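Local coordinates for double Glycine Motif Protease domain from AMS/PCAT Transporter (Lachnospiraceae bacterium C6A11, PDB 6MPZ), which probably cleaves leader peptides behind their double-glycine motif, as the C39-family cysteine protease domain of a transporter that exports peptides, at residues K84-G89 and I125-F130; V104-K109 and Y114-A119; L36-K41 and T90-I95. One frame throughout, in Å; residues are numbered along the deposited sequence.

Contact 1. Residues K84-G89 and I125-F130; sequences KLKKEG and IPMEEF
Met-127 and Phe-130, one turn apart on helix 127-133, meet Lys-86 and Leu-85 of helix 82-88 through side chains alone. No hydrogen bond joins the two segments, and the closest CA pair, Lys-86 with Met-127, is still 10.5 Å apart, so long side chains must bridge the gap. Along 125-130 the strand ends at Pro-126, which stands at the N-cap position; the first turn that follows is closed by Phe-130 N bonding to Pro-126 O at 2.8 Å. Met-127 comes next. Its chain bends at chi2 (-49°), which carries SD and the methyl toward Lys-86. The Lys-86 chain, extended beyond CG, arrives from the other helix, and the two meet tip to tip: SD of Met-127 lies 3.7 Å from NZ of Lys-86 and 3.8 Å from its CE, while the Met-127 methyl CE is 4.0 Å from Lys-86 CE. The ammonium takes its stronger partner from the same helix as Met-127, in a salt bridge to Asp-131. At Phe-130, CG lies anti to the backbone N (chi1 -179°) and the ring extends toward helix 82-88. Leu-85 crosses the ring at about a right angle, its CD2 touching Phe-130 CZ at 3.8 Å, in the ring plane, so the methyl meets the edge and not a face. Phe-108 makes an edge-to-face contact with the same ring, and both Leu-85 and Phe-130 rest on Leu-105 of strand 101-109. Two short helices thus pack over one face of an antiparallel sheet and touch above it, an arrangement consistent with the papain-like fold of C39 peptidases.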
# COMPACT_ATOMS: atom_id res chain seq x y z
N LYS A 84 2.99 0.35 -16.33
CA LYS A 84 2.78 -1.09 -16.03
C LYS A 84 1.98 -1.27 -14.73
O LYS A 84 1.34 -2.31 -14.52
CB LYS A 84 4.11 -1.85 -15.95
CG LYS A 84 3.93 -3.34 -15.81
CD LYS A 84 5.15 -4.11 -16.34
CE LYS A 84 5.41 -5.40 -15.59
NZ LYS A 84 6.44 -6.15 -16.35
N LEU A 85 2.02 -0.28 -13.84
CA LEU A 85 1.18 -0.34 -12.65
C LEU A 85 -0.30 -0.28 -13.10
O LEU A 85 -1.11 -1.13 -12.71
CB LEU A 85 1.52 0.78 -11.68
CG LEU A 85 0.63 0.88 -10.44
CD1 LEU A 85 0.52 -0.41 -9.65
CD2 LEU A 85 1.16 1.95 -9.56
N LYS A 86 -0.59 0.71 -13.96
CA LYS A 86 -1.91 0.92 -14.60
C LYS A 86 -2.43 -0.30 -15.35
O LYS A 86 -3.61 -0.61 -15.32
CB LYS A 86 -1.85 2.07 -15.53
CG LYS A 86 -1.56 3.38 -14.82
CD LYS A 86 -1.19 4.49 -15.78
CE LYS A 86 -0.67 5.64 -14.99
NZ LYS A 86 -0.23 6.78 -15.81
N LYS A 87 -1.53 -1.03 -15.96
CA LYS A 87 -1.89 -2.17 -16.75
C LYS A 87 -2.06 -3.43 -15.93
O LYS A 87 -3.04 -4.15 -16.12
CB LYS A 87 -0.84 -2.35 -17.86
CG LYS A 87 -1.25 -3.32 -18.95
CD LYS A 87 -0.48 -3.03 -20.26
CE LYS A 87 -0.42 -4.25 -21.13
NZ LYS A 87 -1.79 -4.73 -21.45
N GLU A 88 -1.14 -3.69 -15.04
CA GLU A 88 -1.04 -4.97 -14.35
C GLU A 88 -1.31 -4.92 -12.83
O GLU A 88 -1.43 -5.98 -12.19
CB GLU A 88 0.38 -5.53 -14.51
CG GLU A 88 1.07 -5.39 -15.86
CD GLU A 88 1.44 -6.70 -16.53
OE1 GLU A 88 0.54 -7.54 -16.51
OE2 GLU A 88 2.57 -6.86 -17.05
N GLY A 89 -1.38 -3.73 -12.24
CA GLY A 89 -1.66 -3.63 -10.81
C GLY A 89 -2.96 -4.29 -10.39
O GLY A 89 -3.83 -4.46 -11.21
N ILE A 125 -5.73 12.12 -7.50
CA ILE A 125 -4.48 12.71 -7.98
C ILE A 125 -4.53 12.72 -9.54
O ILE A 125 -4.78 11.69 -10.18
CB ILE A 125 -3.25 11.93 -7.44
CG1 ILE A 125 -3.33 11.74 -5.91
CG2 ILE A 125 -1.95 12.59 -7.81
CD1 ILE A 125 -3.24 12.98 -5.04
N PRO A 126 -4.32 13.90 -10.16
CA PRO A 126 -4.12 13.95 -11.63
C PRO A 126 -2.97 13.06 -12.07
O PRO A 126 -1.93 13.02 -11.39
CB PRO A 126 -3.78 15.42 -11.91
CG PRO A 126 -4.15 16.18 -10.68
CD PRO A 126 -4.17 15.23 -9.53
N MET A 127 -3.13 12.37 -13.19
CA MET A 127 -2.12 11.42 -13.71
C MET A 127 -0.73 11.93 -13.77
O MET A 127 0.20 11.19 -13.50
CB MET A 127 -2.44 10.96 -15.12
CG MET A 127 -3.39 9.83 -15.18
SD MET A 127 -3.01 8.44 -14.11
CE MET A 127 -4.29 7.41 -14.81
N GLU A 128 -0.57 13.18 -14.18
CA GLU A 128 0.77 13.76 -14.35
C GLU A 128 1.46 13.82 -13.00
O GLU A 128 2.62 13.37 -12.88
CB GLU A 128 0.76 15.11 -15.07
CG GLU A 128 -0.15 16.17 -14.41
CD GLU A 128 0.45 16.98 -13.28
OE1 GLU A 128 1.69 16.97 -13.09
OE2 GLU A 128 -0.36 17.62 -12.56
N GLU A 129 0.73 14.29 -11.97
CA GLU A 129 1.25 14.34 -10.61
C GLU A 129 1.45 12.90 -10.07
O GLU A 129 2.50 12.59 -9.53
CB GLU A 129 0.32 15.14 -9.71
CG GLU A 129 0.75 15.19 -8.25
CD GLU A 129 -0.18 16.00 -7.38
OE1 GLU A 129 -0.66 17.03 -7.87
OE2 GLU A 129 -0.35 15.69 -6.18
N PHE A 130 0.48 12.01 -10.27
CA PHE A 130 0.68 10.60 -9.91
C PHE A 130 1.99 10.07 -10.43
O PHE A 130 2.79 9.57 -9.66
CB PHE A 130 -0.43 9.70 -10.43
CG PHE A 130 -0.25 8.26 -10.05
CD1 PHE A 130 -0.68 7.78 -8.79
CD2 PHE A 130 0.40 7.38 -10.90
CE1 PHE A 130 -0.51 6.45 -8.44
CE2 PHE A 130 0.57 6.06 -10.54
CZ PHE A 130 0.10 5.59 -9.30

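Contact 2. Residues V104-K109 and Y114-A119; sequences VLKGFK and YINDPA
Val-104 and Asn-116 form a hydrogen-bonded antiparallel pair: Val-104 N reaches Asn-116 O at 3.0 Å, and Asn-116 N returns to Val-104 O at 2.9 Å. The N-to-C directions of the two short strand segments, 104-109 and 114-117, make 162°, close to antiparallel, and Leu-105 with Ile-115 is the non-hydrogen-bonded pair that follows. A classic beta bulge then breaks the regular pairing, because Lys-106 and Gly-107 both face Tyr-114. Tyr-114 O takes a short bond from Lys-106 N (2.7 Å) and a weak one from Gly-107 N (3.5 Å), while Tyr-114 N donates to Gly-107 O at 2.8 Å.

Among side chains, Lys-106 crosses Asn-116 at about a right angle. A bend at chi3 (-75°) brings Lys-106 NZ to 3.2 Å from Asn-116 OD1, a hydrogen bond made from above the carbonyl plane; a water accepts from NZ and donates to Ile-115 O. The Asn-116 amide is also anchored through ND2 to Val-16 O.

Apolar contacts include Leu-105 CD1 on Ile-115 CG1 (3.9 Å) and Lys-109 CB, oblique to the Tyr-114 ring, 3.8 Å from Tyr-114 CE1.

Asp-117 OD1 closes an Asx turn to Ala-119 N and binds His-101, consistent with a Cys-His-Asp triad. Val-104 and Asn-116 pack on Met-34 of helix 27-38, whereas Ile-115, on the other face with Leu-105, meets Phe-130 of helix 127-133; strands 93-97 and 123-126 flank the hairpin.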
# COMPACT_ATOMS: atom_id res chain seq x y z
N VAL A 104 -2.31 4.24 0.00
CA VAL A 104 -3.06 3.11 -0.56
C VAL A 104 -3.66 3.46 -1.91
O VAL A 104 -4.44 4.41 -1.97
CB VAL A 104 -4.19 2.65 0.35
CG1 VAL A 104 -4.94 1.46 -0.30
CG2 VAL A 104 -3.62 2.24 1.69
N LEU A 105 -3.30 2.70 -2.95
CA LEU A 105 -3.84 2.91 -4.30
C LEU A 105 -5.08 2.03 -4.51
O LEU A 105 -5.00 0.76 -4.40
CB LEU A 105 -2.80 2.63 -5.38
CG LEU A 105 -3.16 2.80 -6.88
CD1 LEU A 105 -3.72 4.18 -7.17
CD2 LEU A 105 -1.97 2.59 -7.79
N LYS A 106 -6.21 2.71 -4.77
CA LYS A 106 -7.49 2.06 -4.97
C LYS A 106 -7.78 1.74 -6.43
O LYS A 106 -8.52 0.79 -6.70
CB LYS A 106 -8.62 2.91 -4.42
CG LYS A 106 -8.52 3.14 -2.91
CD LYS A 106 -9.68 3.98 -2.42
CE LYS A 106 -9.47 5.41 -2.84
NZ LYS A 106 -10.55 6.28 -2.39
N GLY A 107 -7.16 2.51 -7.33
CA GLY A 107 -7.21 2.30 -8.78
C GLY A 107 -7.14 3.60 -9.54
O GLY A 107 -6.80 4.64 -8.97
N PHE A 108 -7.54 3.53 -10.81
CA PHE A 108 -7.49 4.65 -11.77
C PHE A 108 -8.85 4.80 -12.46
O PHE A 108 -9.57 3.80 -12.65
CB PHE A 108 -6.43 4.36 -12.82
CG PHE A 108 -5.03 4.21 -12.26
CD1 PHE A 108 -4.23 5.33 -11.99
CD2 PHE A 108 -4.50 2.95 -12.01
CE1 PHE A 108 -2.97 5.20 -11.47
CE2 PHE A 108 -3.21 2.80 -11.48
CZ PHE A 108 -2.45 3.92 -11.22
N LYS A 109 -9.22 6.04 -12.75
CA LYS A 109 -10.33 6.30 -13.67
C LYS A 109 -10.08 7.63 -14.37
O LYS A 109 -9.74 8.63 -13.72
CB LYS A 109 -11.66 6.34 -12.94
CG LYS A 109 -12.90 6.46 -13.82
CD LYS A 109 -14.11 6.98 -13.01
CE LYS A 109 -15.36 6.18 -13.31
NZ LYS A 109 -15.21 4.68 -13.23
N TYR A 114 -6.87 7.19 -7.74
CA TYR A 114 -7.67 7.24 -6.51
C TYR A 114 -6.94 6.55 -5.35
O TYR A 114 -6.72 5.31 -5.33
CB TYR A 114 -9.06 6.64 -6.76
CG TYR A 114 -9.90 7.50 -7.67
CD1 TYR A 114 -9.72 7.46 -9.05
CD2 TYR A 114 -10.82 8.42 -7.14
CE1 TYR A 114 -10.48 8.28 -9.90
CE2 TYR A 114 -11.58 9.24 -7.98
CZ TYR A 114 -11.40 9.17 -9.35
OH TYR A 114 -12.15 9.99 -10.15
N ILE A 115 -6.63 7.37 -4.36
CA ILE A 115 -5.72 7.04 -3.28
C ILE A 115 -6.37 7.35 -1.92
O ILE A 115 -7.18 8.28 -1.80
CB ILE A 115 -4.42 7.85 -3.53
CG1 ILE A 115 -3.61 7.16 -4.64
CG2 ILE A 115 -3.60 8.05 -2.28
CD1 ILE A 115 -2.54 8.00 -5.23
N ASN A 116 -6.08 6.51 -0.93
CA ASN A 116 -6.30 6.86 0.50
C ASN A 116 -4.92 7.17 1.04
O ASN A 116 -4.10 6.29 1.23
CB ASN A 116 -6.94 5.67 1.26
CG ASN A 116 -8.45 5.55 1.01
OD1 ASN A 116 -9.07 6.45 0.41
ND2 ASN A 116 -9.05 4.40 1.42
N ASP A 117 -4.66 8.47 1.19
CA ASP A 117 -3.43 8.98 1.73
C ASP A 117 -3.60 9.09 3.27
O ASP A 117 -4.47 9.82 3.74
CB ASP A 117 -3.14 10.36 1.13
CG ASP A 117 -1.83 10.95 1.62
OD1 ASP A 117 -1.32 10.64 2.74
OD2 ASP A 117 -1.28 11.76 0.87
N PRO A 118 -2.75 8.40 4.06
CA PRO A 118 -2.91 8.45 5.54
C PRO A 118 -2.74 9.85 6.15
O PRO A 118 -3.23 10.09 7.25
CB PRO A 118 -1.84 7.49 6.05
CG PRO A 118 -1.45 6.65 4.91
CD PRO A 118 -1.71 7.44 3.65
N ALA A 119 -2.06 10.75 5.44
CA ALA A 119 -1.93 12.16 5.85
C ALA A 119 -3.07 13.05 5.41
O ALA A 119 -3.22 14.13 5.96
CB ALA A 119 -0.62 12.75 5.33
O HOH W 1 -9.71 8.79 -3.80

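Contact 3. Residues L36-K41 and T90-I95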
# COMPACT_ATOMS: atom_id res chain seq x y z
N LEU A 36 -5.94 -4.47 5.19
CA LEU A 36 -6.57 -5.44 6.10
C LEU A 36 -8.09 -5.27 6.23
O LEU A 36 -8.84 -6.26 6.17
CB LEU A 36 -5.89 -5.38 7.48
CG LEU A 36 -4.45 -5.95 7.47
CD1 LEU A 36 -3.68 -5.52 8.73
CD2 LEU A 36 -4.46 -7.48 7.30
N ALA A 37 -8.54 -4.02 6.36
CA ALA A 37 -9.96 -3.69 6.46
C ALA A 37 -10.73 -4.03 5.17
O ALA A 37 -11.85 -4.46 5.26
CB ALA A 37 -10.12 -2.22 6.83
N TYR A 38 -10.10 -3.87 3.99
CA TYR A 38 -10.70 -4.27 2.71
C TYR A 38 -11.02 -5.77 2.71
O TYR A 38 -12.08 -6.18 2.21
CB TYR A 38 -9.78 -3.91 1.52
CG TYR A 38 -10.25 -4.41 0.16
CD1 TYR A 38 -11.17 -3.67 -0.61
CD2 TYR A 38 -9.81 -5.62 -0.35
CE1 TYR A 38 -11.60 -4.13 -1.87
CE2 TYR A 38 -10.24 -6.11 -1.60
CZ TYR A 38 -11.14 -5.39 -2.35
OH TYR A 38 -11.50 -5.89 -3.58
N TYR A 39 -10.11 -6.57 3.27
CA TYR A 39 -10.30 -8.05 3.34
C TYR A 39 -11.03 -8.48 4.62
O TYR A 39 -11.19 -9.68 4.86
CB TYR A 39 -8.96 -8.78 3.22
CG TYR A 39 -8.34 -8.64 1.85
CD1 TYR A 39 -8.81 -9.40 0.79
CD2 TYR A 39 -7.28 -7.74 1.61
CE1 TYR A 39 -8.25 -9.29 -0.49
CE2 TYR A 39 -6.72 -7.61 0.35
CZ TYR A 39 -7.21 -8.39 -0.71
OH TYR A 39 -6.69 -8.28 -1.97
N LYS A 40 -11.48 -7.49 5.41
CA LYS A 40 -12.15 -7.71 6.69
C LYS A 40 -11.30 -8.52 7.68
O LYS A 40 -11.83 -9.34 8.42
CB LYS A 40 -13.56 -8.32 6.48
CG LYS A 40 -14.54 -7.31 5.85
CD LYS A 40 -15.62 -7.87 4.96
CE LYS A 40 -16.73 -8.57 5.69
NZ LYS A 40 -17.96 -8.48 4.86
N LYS A 41 -9.99 -8.29 7.67
CA LYS A 41 -9.08 -8.85 8.70
C LYS A 41 -8.92 -7.83 9.76
O LYS A 41 -8.28 -6.81 9.57
CB LYS A 41 -7.74 -9.28 8.11
CG LYS A 41 -7.90 -10.55 7.26
CD LYS A 41 -6.69 -10.74 6.35
CE LYS A 41 -6.88 -11.92 5.42
NZ LYS A 41 -6.92 -13.18 6.21
N THR A 90 -3.09 -4.67 -9.13
CA THR A 90 -4.36 -5.07 -8.56
C THR A 90 -4.57 -4.23 -7.32
O THR A 90 -3.60 -3.77 -6.71
CB THR A 90 -4.35 -6.56 -8.23
OG1 THR A 90 -3.51 -6.81 -7.08
CG2 THR A 90 -3.84 -7.32 -9.42
N PHE A 91 -5.85 -4.04 -6.95
CA PHE A 91 -6.25 -3.04 -5.96
C PHE A 91 -7.10 -3.65 -4.85
O PHE A 91 -7.89 -4.55 -5.09
CB PHE A 91 -6.93 -1.86 -6.64
CG PHE A 91 -6.20 -1.41 -7.87
CD1 PHE A 91 -5.02 -0.74 -7.76
CD2 PHE A 91 -6.68 -1.73 -9.16
CE1 PHE A 91 -4.30 -0.35 -8.91
CE2 PHE A 91 -5.97 -1.36 -10.30
CZ PHE A 91 -4.77 -0.65 -10.18
N PRO A 92 -6.91 -3.19 -3.60
CA PRO A 92 -5.94 -2.14 -3.24
C PRO A 92 -4.50 -2.68 -3.20
O PRO A 92 -4.29 -3.91 -3.08
CB PRO A 92 -6.40 -1.75 -1.82
CG PRO A 92 -6.85 -3.07 -1.26
CD PRO A 92 -7.55 -3.76 -2.40
N CYS A 93 -3.56 -1.79 -3.31
CA CYS A 93 -2.12 -2.10 -3.18
C CYS A 93 -1.51 -0.90 -2.45
O CYS A 93 -2.12 0.20 -2.40
CB CYS A 93 -1.43 -2.30 -4.56
SG CYS A 93 -1.52 -0.87 -5.71
N ILE A 94 -0.31 -1.09 -1.91
CA ILE A 94 0.38 -0.02 -1.21
C ILE A 94 1.51 0.44 -2.12
O ILE A 94 2.23 -0.40 -2.68
CB ILE A 94 0.93 -0.48 0.19
CG1 ILE A 94 -0.23 -0.84 1.14
CG2 ILE A 94 1.75 0.64 0.81
CD1 ILE A 94 0.15 -1.46 2.48
N ILE A 95 1.69 1.77 -2.24
CA ILE A 95 2.70 2.31 -3.08
C ILE A 95 3.52 3.34 -2.31
O ILE A 95 2.99 4.07 -1.45
CB ILE A 95 2.16 2.91 -4.41
CG1 ILE A 95 1.22 4.12 -4.18
CG2 ILE A 95 1.47 1.85 -5.21
CD1 ILE A 95 0.84 4.92 -5.42
O HOH W 2 -5.03 -6.47 -2.69
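Tyr-38 spreads one ring face over Pro-92, joining the C-terminal end of helix 27-38, which a Schellman motif closes, to the entrance of strand 93-97 in the papain-like fold expected of this family. The closing bonds are Lys-41 N to Leu-36 O (2.8 Å) and a weak one from Lys-40 N to Ala-37 O, with Lys-40 at positive phi as the C-prime residue.

The orientation of Tyr-38 follows from its first torsion: with CG anti to the backbone N (chi1 174°), the ring extends from the last helical turn toward 90-95. Pro-92, which follows a cis peptide bond, sets its CD 3.6 Å from the centre of the Tyr-38 ring and only 12° off the ring normal, which identifies a CH-pi contact over the face. Pro-92 CG leans toward the root of the ring, 3.9 Å from Tyr-38 CG. At its far end Tyr-38 OH bonds to Gln-7 O, tying down the tip of the ring whose face holds the proline.

Tyr-39, already past the helical angles, is turned differently: Tyr-38 places its CD2 over the centre of the Tyr-39 ring, 3.6 Å above the plane. The hydroxyl of Tyr-39 points to the strand side, where a water lying in the ring plane sits 2.6 Å from Tyr-39 OH and 2.7 Å from Pro-92 O, linking the two.

Overall arrangement
All three contacts reach the same antiparallel sheet, but with different chemistry. Contact 2 is sheet structure proper, held by backbone bonds and burying 485 Å², whereas contacts 1 (173 Å²) and 3 (134 Å²) attach helices by side-chain packing. Contact 3 is buried. Contact 2 is partly buried, with five of nine touching residues buried and one exposed; so is contact 1, where Leu-85 and Phe-130 are buried but Lys-86 and Met-127 partly exposed. Contact 2, nested in the chain loop closed by contact 1, touches it: Met-127 CE is 3.5 Å from Phe-108 CD1. Neighbouring strands join contacts 2 and 3 by a probable hydrogen bond, Leu-105 N to Cys-93 O (2.8 Å). Contacts 1 and 3 meet where Phe-130 packs on Ile-95.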